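Local coordinates for folylpolyglutamate synthase protein FOLC (Mycobacterium tuberculosis, PDB 2VOR), which probably adds L-glutamate to dihydropteroate and extends the polyglutamate tail of tetrahydrofolate, using ATP and magnesium in both ligations, at residues Ala70-Lys75 with Gly214-Ile219; Pro196-His201 with Asn355-Ser360; Pro346-Asp351 with Thr464-Thr469. All coordinates share one frame; numbering follows the deposited sequence.

Contact 1 (Ala70-Lys75 with Gly214-Ile219); sequences AGTNGK and GEKAGI. With ACP (phosphomethylphosphonic acid adenylate ester), chain B; GOL (glycerol), chain G.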
loop_
_atom_site.group_PDB
_atom_site.type_symbol
_atom_site.label_atom_id
_atom_site.label_comp_id
_atom_site.label_asym_id
_atom_site.label_seq_id
_atom_site.Cartn_x
_atom_site.Cartn_y
_atom_site.Cartn_z
ATOM N N ALA A 70 1.383 -9.155 -3.256
ATOM C CA ALA A 70 -0.049 -9.369 -2.951
ATOM C C ALA A 70 -0.109 -9.448 -1.472
ATOM O O ALA A 70 0.919 -9.491 -0.839
ATOM C CB ALA A 70 -0.544 -10.685 -3.577
ATOM N N GLY A 71 -1.286 -9.449 -0.873
ATOM C CA GLY A 71 -1.390 -9.520 0.605
ATOM C C GLY A 71 -2.454 -8.541 0.969
ATOM O O GLY A 71 -3.007 -7.870 0.093
ATOM N N THR A 72 -2.767 -8.424 2.251
ATOM C CA THR A 72 -3.801 -7.499 2.656
ATOM C C THR A 72 -3.212 -6.169 3.113
ATOM O O THR A 72 -3.723 -5.078 2.780
ATOM C CB THR A 72 -4.667 -8.088 3.848
ATOM O OG1 THR A 72 -5.232 -9.352 3.440
ATOM C CG2 THR A 72 -5.776 -7.139 4.252
ATOM N N ASN A 73 -2.175 -6.237 3.902
ATOM C CA ASN A 73 -1.572 -5.043 4.434
ATOM C C ASN A 73 -0.068 -4.974 4.139
ATOM O O ASN A 73 0.648 -6.002 4.236
ATOM C CB ASN A 73 -1.719 -5.042 5.910
ATOM C CG ASN A 73 -3.145 -4.659 6.364
ATOM O OD1 ASN A 73 -3.762 -5.420 7.121
ATOM N ND2 ASN A 73 -3.636 -3.435 5.966
ATOM N N GLY A 74 0.410 -3.751 3.813
ATOM C CA GLY A 74 1.815 -3.511 3.723
ATOM C C GLY A 74 2.234 -3.685 2.320
ATOM O O GLY A 74 3.357 -3.579 2.046
ATOM N N LYS A 75 1.345 -3.915 1.379
ATOM C CA LYS A 75 1.868 -4.138 0.050
ATOM C C LYS A 75 2.602 -2.932 -0.501
ATOM O O LYS A 75 3.637 -3.060 -1.212
ATOM C CB LYS A 75 0.811 -4.578 -0.992
ATOM C CG LYS A 75 -0.174 -5.692 -0.616
ATOM C CD LYS A 75 -1.083 -6.038 -1.898
ATOM C CE LYS A 75 -2.164 -4.923 -2.062
ATOM N NZ LYS A 75 -2.865 -4.743 -0.677
ATOM N N GLY A 214 -6.167 -18.266 -1.248
ATOM C CA GLY A 214 -6.024 -18.956 -2.541
ATOM C C GLY A 214 -5.971 -18.046 -3.761
ATOM O O GLY A 214 -5.291 -18.324 -4.757
ATOM N N GLU A 215 -6.717 -16.952 -3.698
ATOM C CA GLU A 215 -6.743 -15.999 -4.789
ATOM C C GLU A 215 -5.473 -15.121 -4.861
ATOM O O GLU A 215 -5.016 -14.781 -5.978
ATOM C CB GLU A 215 -7.998 -15.105 -4.715
ATOM C CG GLU A 215 -7.776 -13.788 -5.412
ATOM C CD GLU A 215 -9.033 -13.118 -5.900
ATOM O OE1 GLU A 215 -10.092 -13.711 -5.765
ATOM O OE2 GLU A 215 -8.930 -12.014 -6.449
ATOM N N LYS A 216 -4.942 -14.744 -3.697
ATOM C CA LYS A 216 -3.656 -14.017 -3.611
ATOM C C LYS A 216 -2.469 -14.824 -4.086
ATOM O O LYS A 216 -1.559 -14.296 -4.696
ATOM C CB LYS A 216 -3.406 -13.524 -2.185
ATOM C CG LYS A 216 -4.585 -12.657 -1.689
ATOM C CD LYS A 216 -4.146 -11.854 -0.463
ATOM C CE LYS A 216 -5.281 -11.022 0.044
ATOM N NZ LYS A 216 -5.701 -9.944 -0.875
ATOM N N ALA A 217 -2.491 -16.117 -3.769
ATOM C CA ALA A 217 -1.433 -17.021 -4.101
ATOM C C ALA A 217 -1.396 -17.274 -5.589
ATOM O O ALA A 217 -0.469 -17.919 -6.079
ATOM C CB ALA A 217 -1.604 -18.304 -3.356
ATOM N N GLY A 218 -2.399 -16.792 -6.313
ATOM C CA GLY A 218 -2.428 -16.995 -7.746
ATOM C C GLY A 218 -1.314 -16.189 -8.417
ATOM O O GLY A 218 -0.986 -16.444 -9.589
ATOM N N ILE A 219 -0.693 -15.252 -7.698
ATOM C CA ILE A 219 0.562 -14.645 -8.227
ATOM C C ILE A 219 1.834 -15.524 -8.114
ATOM O O ILE A 219 2.910 -15.128 -8.610
ATOM C CB ILE A 219 0.860 -13.196 -7.663
ATOM C CG1 ILE A 219 1.298 -13.228 -6.204
ATOM C CG2 ILE A 219 -0.340 -12.257 -7.933
ATOM C CD1 ILE A 219 2.081 -11.968 -5.739
HETATM P PG ACP B . -3.442 0.325 0.633
HETATM O O1G ACP B . -1.913 0.772 -0.226
HETATM O O2G ACP B . -4.728 0.075 -0.194
HETATM O O3G ACP B . -3.600 1.371 1.698
HETATM P PB ACP B . -1.483 -1.856 1.377
HETATM O O1B ACP B . -1.597 -3.323 1.484
HETATM O O2B ACP B . -0.805 -1.494 0.115
HETATM C C3B ACP B . -3.257 -1.431 1.091
HETATM P PA ACP B . 0.191 -0.148 2.733
HETATM O O1A ACP B . -0.473 1.203 2.282
HETATM O O2A ACP B . 1.543 -0.135 3.408
HETATM O O3A ACP B . -0.920 -1.379 2.763
HETATM O "O5'" ACP B . -0.410 0.200 4.314
HETATM C "C5'" ACP B . -1.828 0.584 4.646
HETATM C "C4'" ACP B . -2.041 0.772 6.136
HETATM O "O4'" ACP B . -1.853 -0.565 6.654
HETATM C "C3'" ACP B . -0.867 1.539 6.741
HETATM O "O3'" ACP B . -1.133 2.928 6.861
HETATM C "C2'" ACP B . -0.683 0.937 8.130
HETATM O "O2'" ACP B . -1.643 1.456 9.055
HETATM C "C1'" ACP B . -1.094 -0.490 7.912
HETATM N N9 ACP B . -0.027 -1.515 7.660
HETATM C C8 ACP B . 0.992 -1.490 6.744
HETATM N N7 ACP B . 1.693 -2.636 6.805
HETATM C C5 ACP B . 1.133 -3.367 7.789
HETATM C C6 ACP B . 1.394 -4.621 8.306
HETATM N N6 ACP B . 2.405 -5.357 7.844
HETATM N N1 ACP B . 0.578 -5.079 9.266
HETATM C C2 ACP B . -0.414 -4.368 9.770
HETATM N N3 ACP B . -0.701 -3.164 9.307
HETATM C C4 ACP B . 0.039 -2.674 8.312
HETATM C C1 GOL G . -10.913 -9.655 1.513
HETATM O O1 GOL G . -11.451 -9.127 2.723
HETATM C C2 GOL G . -9.639 -8.907 1.101
HETATM O O2 GOL G . -9.876 -7.514 0.989
HETATM C C3 GOL G . -8.450 -9.175 2.044
HETATM O O3 GOL G . -7.209 -8.948 1.380
HETATM O O HOH W 1 -3.651 -8.987 -2.830
#
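Lys-216 lies along the backbone of Ala-70 and Gly-71, where its CB, CD, CE and NZ each meet a partner. CB stands 4.3 Å from the CB of Ala-70. CG, anti to the carbonyl carbon (chi1 -55°), sets the direction toward the loop, and the chain then runs out extended through chi2 and chi3. CD passes over Gly-71, 3.8 Å from both the N and the CA of that residue, and CE approaches Thr-72 OG1 at 3.8 Å. A final bend at chi4 (-67°) turns the ammonium group to two polar partners: water 1, held 3.0 Å from NZ and also bonded by Gly-71 N, and O3 of a glycerol at 2.9 Å from NZ. Thr-72 OG1 shares that glycerol oxygen and is bonded in addition to Ser-198 N. Beside the lysine, Ile-219 CD1 packs on Ala-70 CB at 3.6 Å.

Residues 70-75 form most of the P-loop, which Thr-76 continues. Gly-74 N and Lys-75 N donate to ACP O3A and O1B respectively, and Lys-75 NZ joins O1B to Gly-71 O, so Lys-75 braces the loop from the nucleotide side.

The loop leaves strand 66-70, which lies between strands 170-174 and 191-194 in the sheet, and enters helix 75-88; Lys-216 reaches it from the end region of helix 209-216, where Ala-217 packs on helix 239-251 and Ile-219 touches His-68 of strand 66-70.

Contact 2 (Pro196-His201 with Asn355-Ser360); sequences PISIDH and NPAGAS. With CO (cobalt (II) ion), chain E; ACP (phosphomethylphosphonic acid adenylate ester), chain B.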
loop_
_atom_site.group_PDB
_atom_site.type_symbol
_atom_site.label_atom_id
_atom_site.label_comp_id
_atom_site.label_asym_id
_atom_site.label_seq_id
_atom_site.Cartn_x
_atom_site.Cartn_y
_atom_site.Cartn_z
ATOM N N PRO A 196 1.185 -9.793 5.104
ATOM C CA PRO A 196 0.136 -10.410 5.948
ATOM C C PRO A 196 -1.295 -10.313 5.365
ATOM O O PRO A 196 -1.694 -9.267 4.820
ATOM C CB PRO A 196 0.282 -9.672 7.255
ATOM C CG PRO A 196 1.815 -9.349 7.321
ATOM C CD PRO A 196 2.147 -8.996 5.891
ATOM N N ILE A 197 -2.027 -11.430 5.428
ATOM C CA ILE A 197 -3.358 -11.545 4.868
ATOM C C ILE A 197 -4.368 -11.466 6.011
ATOM O O ILE A 197 -4.202 -12.123 7.036
ATOM C CB ILE A 197 -3.514 -12.868 4.064
ATOM C CG1 ILE A 197 -2.701 -12.809 2.772
ATOM C CG2 ILE A 197 -4.976 -13.188 3.775
ATOM C CD1 ILE A 197 -2.835 -14.038 1.866
ATOM N N SER A 198 -5.380 -10.607 5.860
ATOM C CA SER A 198 -6.451 -10.499 6.885
ATOM C C SER A 198 -7.713 -9.855 6.289
ATOM O O SER A 198 -7.840 -9.761 5.081
ATOM C CB SER A 198 -5.942 -9.824 8.181
ATOM O OG SER A 198 -6.023 -8.435 8.086
ATOM N N ILE A 199 -8.680 -9.455 7.095
ATOM C CA ILE A 199 -9.905 -8.859 6.512
ATOM C C ILE A 199 -9.700 -7.397 6.100
ATOM O O ILE A 199 -9.070 -6.615 6.830
ATOM C CB ILE A 199 -11.127 -8.975 7.469
ATOM C CG1 ILE A 199 -11.483 -10.462 7.729
ATOM C CG2 ILE A 199 -12.349 -8.233 6.906
ATOM C CD1 ILE A 199 -11.526 -11.344 6.430
ATOM N N ASP A 200 -10.221 -7.042 4.924
ATOM C CA ASP A 200 -10.197 -5.660 4.427
ATOM C C ASP A 200 -11.517 -5.235 3.791
ATOM O O ASP A 200 -12.274 -4.474 4.379
ATOM C CB ASP A 200 -9.102 -5.458 3.391
ATOM C CG ASP A 200 -9.070 -4.018 2.871
ATOM O OD1 ASP A 200 -8.891 -3.102 3.704
ATOM O OD2 ASP A 200 -9.296 -3.785 1.655
ATOM N N HIS A 201 -11.744 -5.692 2.569
ATOM C CA HIS A 201 -13.007 -5.553 1.872
ATOM C C HIS A 201 -14.031 -6.590 2.397
ATOM O O HIS A 201 -13.770 -7.770 2.435
ATOM C CB HIS A 201 -12.774 -5.750 0.360
ATOM C CG HIS A 201 -14.038 -5.721 -0.430
ATOM N ND1 HIS A 201 -14.675 -4.547 -0.752
ATOM C CD2 HIS A 201 -14.802 -6.718 -0.932
ATOM C CE1 HIS A 201 -15.777 -4.819 -1.426
ATOM N NE2 HIS A 201 -15.892 -6.131 -1.523
ATOM N N ASN A 355 -8.516 -0.931 7.656
ATOM C CA ASN A 355 -9.040 -2.253 7.989
ATOM C C ASN A 355 -8.664 -2.449 9.441
ATOM O O ASN A 355 -7.898 -1.640 9.957
ATOM C CB ASN A 355 -8.495 -3.319 7.005
ATOM C CG ASN A 355 -7.018 -3.650 7.242
ATOM O OD1 ASN A 355 -6.353 -3.016 8.018
ATOM N ND2 ASN A 355 -6.563 -4.686 6.646
ATOM N N PRO A 356 -9.203 -3.463 10.116
ATOM C CA PRO A 356 -8.896 -3.595 11.559
ATOM C C PRO A 356 -7.454 -3.956 11.939
ATOM O O PRO A 356 -6.950 -3.473 12.937
ATOM C CB PRO A 356 -9.853 -4.696 12.042
ATOM C CG PRO A 356 -11.003 -4.700 11.027
ATOM C CD PRO A 356 -10.244 -4.412 9.689
ATOM N N ALA A 357 -6.807 -4.814 11.171
ATOM C CA ALA A 357 -5.411 -5.122 11.395
ATOM C C ALA A 357 -4.568 -3.842 11.232
ATOM O O ALA A 357 -3.691 -3.573 12.036
ATOM C CB ALA A 357 -4.966 -6.205 10.413
ATOM N N GLY A 358 -4.849 -3.028 10.218
ATOM C CA GLY A 358 -4.134 -1.732 9.988
ATOM C C GLY A 358 -4.399 -0.723 11.113
ATOM O O GLY A 358 -3.509 -0.067 11.609
ATOM N N ALA A 359 -5.654 -0.610 11.496
ATOM C CA ALA A 359 -6.152 0.250 12.600
ATOM C C ALA A 359 -5.498 -0.138 13.965
ATOM O O ALA A 359 -5.143 0.707 14.833
ATOM C CB ALA A 359 -7.712 0.095 12.662
ATOM N N SER A 360 -5.333 -1.432 14.145
ATOM C CA SER A 360 -4.783 -1.920 15.375
ATOM C C SER A 360 -3.242 -1.758 15.379
ATOM O O SER A 360 -2.649 -1.583 16.435
ATOM C CB SER A 360 -5.246 -3.361 15.582
ATOM O OG SER A 360 -4.177 -4.133 16.114
HETATM CO CO CO E . -17.726 -6.887 -2.616
HETATM P PG ACP B . -3.442 0.325 0.633
HETATM O O1G ACP B . -1.913 0.772 -0.226
HETATM O O2G ACP B . -4.728 0.075 -0.194
HETATM O O3G ACP B . -3.600 1.371 1.698
HETATM P PB ACP B . -1.483 -1.856 1.377
HETATM O O1B ACP B . -1.597 -3.323 1.484
HETATM O O2B ACP B . -0.805 -1.494 0.115
HETATM C C3B ACP B . -3.257 -1.431 1.091
HETATM P PA ACP B . 0.191 -0.148 2.733
HETATM O O1A ACP B . -0.473 1.203 2.282
HETATM O O2A ACP B . 1.543 -0.135 3.408
HETATM O O3A ACP B . -0.920 -1.379 2.763
HETATM O "O5'" ACP B . -0.410 0.200 4.314
HETATM C "C5'" ACP B . -1.828 0.584 4.646
HETATM C "C4'" ACP B . -2.041 0.772 6.136
HETATM O "O4'" ACP B . -1.853 -0.565 6.654
HETATM C "C3'" ACP B . -0.867 1.539 6.741
HETATM O "O3'" ACP B . -1.133 2.928 6.861
HETATM C "C2'" ACP B . -0.683 0.937 8.130
HETATM O "O2'" ACP B . -1.643 1.456 9.055
HETATM C "C1'" ACP B . -1.094 -0.490 7.912
HETATM N N9 ACP B . -0.027 -1.515 7.660
HETATM C C8 ACP B . 0.992 -1.490 6.744
HETATM N N7 ACP B . 1.693 -2.636 6.805
HETATM C C5 ACP B . 1.133 -3.367 7.789
HETATM C C6 ACP B . 1.394 -4.621 8.306
HETATM N N6 ACP B . 2.405 -5.357 7.844
HETATM N N1 ACP B . 0.578 -5.079 9.266
HETATM C C2 ACP B . -0.414 -4.368 9.770
HETATM N N3 ACP B . -0.701 -3.164 9.307
HETATM C C4 ACP B . 0.039 -2.674 8.312
HETATM O O HOH W 2 -8.172 -6.819 9.068
HETATM O O HOH W 3 -16.819 -8.289 -3.454
HETATM O O HOH W 4 -18.243 -5.424 -1.113
HETATM O O HOH W 5 -18.270 -4.958 -3.842
#
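Asn-355 meets the loop of Ile-199 and Asp-200 with CB and ND2. Its ND2 gives Ile-199 O a weak hydrogen bond of 3.2 Å, bent to 121° at the hydrogen, while its CB rests against Asp-200 OD1 at 3.3 Å. The two side chains cross at about a right angle, with carboxylate and amide planes 69° apart; OD1 of the aspartate meets CB and not the amide nitrogen. Ser-198 OG comes to 3.4 Å from Ala-357 CB, and Pro-356 CD lies near Ile-199 O. Water 2 bridges the same two segments: it lies 2.9 Å from Ser-198 OG and accepts from Ala-357 N at 3.2 Å.

Asn-355 is the N-cap of helix 356-369. Its chi1 of 73° places CG between the backbone N and the carbonyl carbon, and from there OD1 accepts from Gly-358 N at 2.7 Å; the amide is thereby fixed with ND2 turned to the loop. The contact thus sets the first turn of a helix in the Mur ligase C-terminal domain against a loop of the ATP-binding middle domain, in the cleft where such ligases hold their substrates.

Further out, ND2 of Asn-355 has a second acceptor in Asn-73 OD1 of the P-loop. Asp-200 and His-354 bind magnesium in structures of this protein; here Asp-200 has its OD2 in a salt bridge with Lys-385, and its OD1 takes a weak hydrogen bond from His-354. The following His-201 points away and serves a different metal site, binding a cobalt ion through NE2 at 2.3 Å, with Asp-203 and three waters as further ligands, while Asp-384 holds its ND1.

Contact 3 (Pro346-Asp351 with Thr464-Thr469); sequences PTVFID and TGIVIT. With ACP (phosphomethylphosphonic acid adenylate ester), chain B.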
loop_
_atom_site.group_PDB
_atom_site.type_symbol
_atom_site.label_atom_id
_atom_site.label_comp_id
_atom_site.label_asym_id
_atom_site.label_seq_id
_atom_site.Cartn_x
_atom_site.Cartn_y
_atom_site.Cartn_z
ATOM N N PRO A 346 0.748 21.583 17.042
ATOM C CA PRO A 346 0.524 20.242 17.578
ATOM C C PRO A 346 1.031 19.225 16.568
ATOM O O PRO A 346 1.206 19.573 15.362
ATOM C CB PRO A 346 -1.006 20.153 17.657
ATOM C CG PRO A 346 -1.495 20.953 16.496
ATOM C CD PRO A 346 -0.435 22.114 16.358
ATOM N N THR A 347 1.275 17.997 17.018
ATOM C CA THR A 347 1.705 16.980 16.130
ATOM C C THR A 347 0.506 16.481 15.298
ATOM O O THR A 347 -0.545 16.177 15.895
ATOM C CB THR A 347 2.310 15.818 16.920
ATOM O OG1 THR A 347 3.594 16.196 17.422
ATOM C CG2 THR A 347 2.499 14.546 16.037
ATOM N N VAL A 348 0.637 16.385 13.962
ATOM C CA VAL A 348 -0.426 15.851 13.108
ATOM C C VAL A 348 0.150 14.709 12.265
ATOM O O VAL A 348 1.174 14.862 11.608
ATOM C CB VAL A 348 -1.009 16.881 12.098
ATOM C CG1 VAL A 348 -2.065 16.209 11.190
ATOM C CG2 VAL A 348 -1.562 18.150 12.794
ATOM N N PHE A 349 -0.539 13.561 12.296
ATOM C CA PHE A 349 -0.138 12.396 11.542
ATOM C C PHE A 349 -1.234 12.116 10.526
ATOM O O PHE A 349 -2.415 12.269 10.857
ATOM C CB PHE A 349 -0.059 11.192 12.445
ATOM C CG PHE A 349 1.247 11.044 13.220
ATOM C CD1 PHE A 349 1.289 11.292 14.590
ATOM C CD2 PHE A 349 2.396 10.555 12.604
ATOM C CE1 PHE A 349 2.475 11.105 15.324
ATOM C CE2 PHE A 349 3.624 10.368 13.332
ATOM C CZ PHE A 349 3.653 10.663 14.687
ATOM N N ILE A 350 -0.867 11.692 9.305
ATOM C CA ILE A 350 -1.874 11.055 8.405
ATOM C C ILE A 350 -1.527 9.574 8.381
ATOM O O ILE A 350 -0.347 9.221 8.389
ATOM C CB ILE A 350 -1.823 11.630 6.961
ATOM C CG1 ILE A 350 -0.433 11.440 6.342
ATOM C CG2 ILE A 350 -2.159 13.126 6.922
ATOM C CD1 ILE A 350 -0.285 12.016 4.917
ATOM N N ASP A 351 -2.521 8.683 8.407
ATOM C CA ASP A 351 -2.262 7.264 8.223
ATOM C C ASP A 351 -3.363 6.599 7.452
ATOM O O ASP A 351 -4.497 6.854 7.684
ATOM C CB ASP A 351 -2.000 6.540 9.529
ATOM C CG ASP A 351 -1.666 5.044 9.294
ATOM O OD1 ASP A 351 -0.523 4.687 8.933
ATOM O OD2 ASP A 351 -2.576 4.197 9.433
ATOM N N THR A 464 0.299 16.518 22.639
ATOM C CA THR A 464 -1.015 16.335 22.063
ATOM C C THR A 464 -0.903 16.053 20.563
ATOM O O THR A 464 0.057 16.425 19.946
ATOM C CB THR A 464 -1.889 17.630 22.208
ATOM O OG1 THR A 464 -1.349 18.653 21.359
ATOM C CG2 THR A 464 -1.951 18.122 23.680
ATOM N N GLY A 465 -1.928 15.446 19.982
ATOM C CA GLY A 465 -1.904 15.204 18.577
ATOM C C GLY A 465 -3.228 14.948 17.888
ATOM O O GLY A 465 -4.259 14.694 18.489
ATOM N N ILE A 466 -3.139 14.990 16.564
ATOM C CA ILE A 466 -4.232 14.701 15.687
ATOM C C ILE A 466 -3.770 13.617 14.756
ATOM O O ILE A 466 -2.659 13.643 14.251
ATOM C CB ILE A 466 -4.647 15.965 14.929
ATOM C CG1 ILE A 466 -5.051 17.031 15.944
ATOM C CG2 ILE A 466 -5.823 15.666 14.013
ATOM C CD1 ILE A 466 -5.217 18.412 15.312
ATOM N N VAL A 467 -4.643 12.651 14.541
ATOM C CA VAL A 467 -4.340 11.550 13.629
ATOM C C VAL A 467 -5.532 11.469 12.652
ATOM O O VAL A 467 -6.690 11.317 13.099
ATOM C CB VAL A 467 -4.221 10.219 14.375
ATOM C CG1 VAL A 467 -3.862 9.116 13.393
ATOM C CG2 VAL A 467 -3.157 10.348 15.427
ATOM N N ILE A 468 -5.228 11.618 11.359
ATOM C CA ILE A 468 -6.194 11.595 10.270
ATOM C C ILE A 468 -6.084 10.225 9.545
ATOM O O ILE A 468 -5.022 9.886 8.958
ATOM C CB ILE A 468 -5.879 12.730 9.207
ATOM C CG1 ILE A 468 -5.620 14.083 9.907
ATOM C CG2 ILE A 468 -6.980 12.804 8.078
ATOM C CD1 ILE A 468 -5.076 15.186 9.023
ATOM N N THR A 469 -7.179 9.441 9.539
ATOM C CA THR A 469 -7.045 8.098 9.076
ATOM C C THR A 469 -8.396 7.515 8.576
ATOM O O THR A 469 -9.393 8.226 8.580
ATOM C CB THR A 469 -6.398 7.264 10.214
ATOM O OG1 THR A 469 -6.197 5.957 9.732
ATOM C CG2 THR A 469 -7.304 7.157 11.446
HETATM P PG ACP B . -3.442 0.325 0.633
HETATM O O1G ACP B . -1.913 0.772 -0.226
HETATM O O2G ACP B . -4.728 0.075 -0.194
HETATM O O3G ACP B . -3.600 1.371 1.698
HETATM P PB ACP B . -1.483 -1.856 1.377
HETATM O O1B ACP B . -1.597 -3.323 1.484
HETATM O O2B ACP B . -0.805 -1.494 0.115
HETATM C C3B ACP B . -3.257 -1.431 1.091
HETATM P PA ACP B . 0.191 -0.148 2.733
HETATM O O1A ACP B . -0.473 1.203 2.282
HETATM O O2A ACP B . 1.543 -0.135 3.408
HETATM O O3A ACP B . -0.920 -1.379 2.763
HETATM O "O5'" ACP B . -0.410 0.200 4.314
HETATM C "C5'" ACP B . -1.828 0.584 4.646
HETATM C "C4'" ACP B . -2.041 0.772 6.136
HETATM O "O4'" ACP B . -1.853 -0.565 6.654
HETATM C "C3'" ACP B . -0.867 1.539 6.741
HETATM O "O3'" ACP B . -1.133 2.928 6.861
HETATM C "C2'" ACP B . -0.683 0.937 8.130
HETATM O "O2'" ACP B . -1.643 1.456 9.055
HETATM C "C1'" ACP B . -1.094 -0.490 7.912
HETATM N N9 ACP B . -0.027 -1.515 7.660
HETATM C C8 ACP B . 0.992 -1.490 6.744
HETATM N N7 ACP B . 1.693 -2.636 6.805
HETATM C C5 ACP B . 1.133 -3.367 7.789
HETATM C C6 ACP B . 1.394 -4.621 8.306
HETATM N N6 ACP B . 2.405 -5.357 7.844
HETATM N N1 ACP B . 0.578 -5.079 9.266
HETATM C C2 ACP B . -0.414 -4.368 9.770
HETATM N N3 ACP B . -0.701 -3.164 9.307
HETATM C C4 ACP B . 0.039 -2.674 8.312
#
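The Rossmann-like sheet of the C-terminal glutamate ligase domain supplies this contact: strands 347-350 and 464-469 lie side by side as parallel neighbours, their axes 13° apart, pairing Val-348 with Ile-466 and Ile-350 with Ile-468. On its far edge strand 347-350 is bordered by the antiparallel strand 340-343, whereas 464-469 has parallel strand 374-379 on its other side. Hydrogen bonds alternate between the two chains, from Ile-466 N to Thr-347 O (2.9 Å), Phe-349 N to Ile-466 O, Ile-468 N to Phe-349 O and finally Asp-351 N to Ile-468 O (2.8 Å).

One face of the sheet is aliphatic. The CD1 of Ile-468 reaches over to the neighbouring strand and touches two side chains there, 3.8 Å from Val-348 CG1 and 4.1 Å from Ile-350 CG2, the isoleucine crossing both at a slant. Helix 472-481 covers Ile-350 and Ile-468, and helix 436-451 packs on Ile-466 and Ile-468. The other face carries Phe-349 and Val-467; the phenyl ring leads away from the second strand and meets Phe-370 edge to face.

At the C-terminal end of strand 347-350 the pair reaches the nucleotide. In Asp-351 a CG anti to the backbone N (chi1 -177°) carries the carboxylate to the ribose, where it takes both hydroxyls, O3' of ACP donating to OD1 at 2.8 Å and O2' to OD2 at 2.9 Å. Leu-339 N and Ala-353 N also bond these two oxygens, one each, which fixes the group. Thr-469 OG1 grips the same residue by its backbone, donating to Asp-351 O over 2.8 Å from 48° above the carbonyl plane.

All three contacts touch ACP, each from a different part of the cleft: contact 1 brings the P-loop to the phosphates, contact 2 approaches the ribose and adenine (Gly-358 O to O2' 3.5 Å) and holds the magnesium-binding Asp-200, and contact 3 holds the ribose. Contacts 1 and 2 meet directly, with centres 13 Å apart: Thr-72 N probably bonds Pro-196 O at 2.9 Å, and Lys-216 CD packs on Ile-197 CD1 at 3.5 Å. Contact 3 joins contact 2 through the chain, strand 347-350 preceding helix 356-369; their centres are 20 Å apart. Between contacts 1 and 3, whose centres are 29 Å apart and nearest atoms about 8 Å, the nucleotide forms the bridge.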